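Local structure of protein PES4 (6EZ7) at residues Lys59-Asn62 and Asn63-Phe66. The protein probably binds RNA, poly(A), poly(U) and mRNA 3'-untranslated regions among the likely targets, this chain being its third RNA recognition motif. Numbering follows the deposited sequence.
Sequences KRYN and NFYF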
loop_
_atom_site.group_PDB
_atom_site.type_symbol
_atom_site.label_atom_id
_atom_site.label_comp_id
_atom_site.label_asym_id
_atom_site.label_seq_id
_atom_site.Cartn_x
_atom_site.Cartn_y
_atom_site.Cartn_z
ATOM N N LYS A 59 0.723 -10.120 -2.366
ATOM C CA LYS A 59 1.584 -11.245 -2.718
ATOM C C LYS A 59 2.870 -10.787 -3.392
ATOM O O LYS A 59 3.934 -11.377 -3.188
ATOM C CB LYS A 59 0.843 -12.227 -3.630
ATOM C CG LYS A 59 -0.145 -13.119 -2.900
ATOM C CD LYS A 59 -0.444 -14.381 -3.697
ATOM C CE LYS A 59 -1.563 -14.160 -4.704
ATOM N NZ LYS A 59 -2.902 -14.433 -4.110
ATOM N N ARG A 60 2.779 -9.731 -4.188
ATOM C CA ARG A 60 3.930 -9.300 -4.966
ATOM C C ARG A 60 4.817 -8.293 -4.241
ATOM O O ARG A 60 6.031 -8.278 -4.458
ATOM C CB ARG A 60 3.467 -8.727 -6.309
ATOM C CG ARG A 60 2.755 -9.765 -7.172
ATOM C CD ARG A 60 2.319 -9.201 -8.509
ATOM N NE ARG A 60 3.403 -8.504 -9.193
ATOM C CZ ARG A 60 3.274 -7.903 -10.371
ATOM N NH1 ARG A 60 2.106 -7.913 -10.999
ATOM N NH2 ARG A 60 4.314 -7.290 -10.920
ATOM N N TYR A 61 4.240 -7.473 -3.366
ATOM C CA TYR A 61 5.010 -6.373 -2.789
ATOM C C TYR A 61 5.284 -6.454 -1.290
ATOM O O TYR A 61 6.074 -5.667 -0.774
ATOM C CB TYR A 61 4.322 -5.044 -3.095
ATOM C CG TYR A 61 4.613 -4.563 -4.492
ATOM C CD1 TYR A 61 5.906 -4.223 -4.868
ATOM C CD2 TYR A 61 3.604 -4.457 -5.440
ATOM C CE1 TYR A 61 6.190 -3.789 -6.145
ATOM C CE2 TYR A 61 3.878 -4.022 -6.725
ATOM C CZ TYR A 61 5.173 -3.689 -7.069
ATOM O OH TYR A 61 5.455 -3.252 -8.344
ATOM N N ASN A 62 4.654 -7.379 -0.578
ATOM C CA ASN A 62 5.046 -7.544 0.814
ATOM C C ASN A 62 6.504 -7.985 0.840
ATOM O O ASN A 62 6.912 -8.838 0.049
ATOM C CB ASN A 62 4.156 -8.545 1.552
ATOM C CG ASN A 62 4.316 -8.454 3.057
ATOM O OD1 ASN A 62 4.615 -7.386 3.590
ATOM N ND2 ASN A 62 4.128 -9.572 3.748
ATOM N N ASN A 63 7.286 -7.361 1.721
ATOM C CA ASN A 63 8.723 -7.621 1.868
ATOM C C ASN A 63 9.556 -7.172 0.672
ATOM O O ASN A 63 10.724 -7.536 0.543
ATOM C CB ASN A 63 8.974 -9.100 2.162
ATOM C CG ASN A 63 8.414 -9.516 3.499
ATOM O OD1 ASN A 63 8.605 -8.824 4.499
ATOM N ND2 ASN A 63 7.700 -10.635 3.526
ATOM N N PHE A 64 8.956 -6.353 -0.183
ATOM C CA PHE A 64 9.683 -5.710 -1.270
ATOM C C PHE A 64 10.526 -4.558 -0.724
ATOM O O PHE A 64 10.048 -3.752 0.074
ATOM C CB PHE A 64 8.701 -5.212 -2.334
ATOM C CG PHE A 64 9.336 -4.407 -3.430
ATOM C CD1 PHE A 64 9.964 -5.036 -4.493
ATOM C CD2 PHE A 64 9.270 -3.023 -3.417
ATOM C CE1 PHE A 64 10.537 -4.300 -5.509
ATOM C CE2 PHE A 64 9.840 -2.280 -4.432
ATOM C CZ PHE A 64 10.475 -2.919 -5.479
ATOM N N TYR A 65 11.786 -4.494 -1.143
ATOM C CA TYR A 65 12.677 -3.418 -0.721
ATOM C C TYR A 65 12.503 -2.179 -1.571
ATOM O O TYR A 65 12.633 -2.222 -2.797
ATOM C CB TYR A 65 14.141 -3.862 -0.767
ATOM C CG TYR A 65 14.547 -4.726 0.399
ATOM C CD1 TYR A 65 14.946 -4.160 1.604
ATOM C CD2 TYR A 65 14.537 -6.108 0.296
ATOM C CE1 TYR A 65 15.320 -4.955 2.676
ATOM C CE2 TYR A 65 14.906 -6.905 1.358
ATOM C CZ TYR A 65 15.296 -6.325 2.544
ATOM O OH TYR A 65 15.664 -7.126 3.600
ATOM N N PHE A 66 12.216 -1.067 -0.904
ATOM C CA PHE A 66 12.129 0.216 -1.570
ATOM C C PHE A 66 13.035 1.201 -0.847
ATOM O O PHE A 66 12.818 1.509 0.325
ATOM C CB PHE A 66 10.685 0.712 -1.600
ATOM C CG PHE A 66 10.532 2.067 -2.209
ATOM C CD1 PHE A 66 11.212 2.395 -3.370
ATOM C CD2 PHE A 66 9.707 3.013 -1.630
ATOM C CE1 PHE A 66 11.076 3.649 -3.938
ATOM C CE2 PHE A 66 9.566 4.264 -2.194
ATOM C CZ PHE A 66 10.248 4.581 -3.350
#
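The carbonyl O of Tyr61 accepts a hydrogen bond from the backbone N of Phe64 at 3.0 Å, closing a type II beta turn just where helix 51-61 gives out. The backbone N of Phe64 stands well above the carbonyl plane of Tyr61, yet its N-H still aims fairly directly at the oxygen. Asn62 and Asn63 form the corners, and Asn63 takes the positive phi that the third position of such a turn calls for.

From the two ends of the turn, the rings meet edge-to-face. Tyr61 brings its CD1 edge over one face of Phe64, toward the rim by CG and CD2 rather than over the ring centre. CD1 of Tyr61 sits 3.7 Å from CG of Phe64. The two planes are nearly perpendicular, at 88°. Phe64 has CG anti to its own N (chi1 174°), which swings its ring round beside that of Tyr61, both side chains pointing the same way. Phe22 meets the Tyr61 ring and Phe21 the Phe64 ring, tying the turn to helix 15-22.

At the corners, the side-chain amides of Asn62 and Asn63 stack with planes 25° apart. OD1 of Asn62 accepts a hydrogen bond from the backbone N of Val73 in strand 69-75. With an alanine here, the Val73 N-H would probably lose its mate and the Asn63 amide the group it stacks on.

Backbone bonds from Asn63 and Phe64 to Leu71 join the Asn62 bond in holding the turn to strand 69-75, while aromatic contacts hold it to helix 15-22, where the RRM chain passes from helix 51-61 to edge strand 65-66.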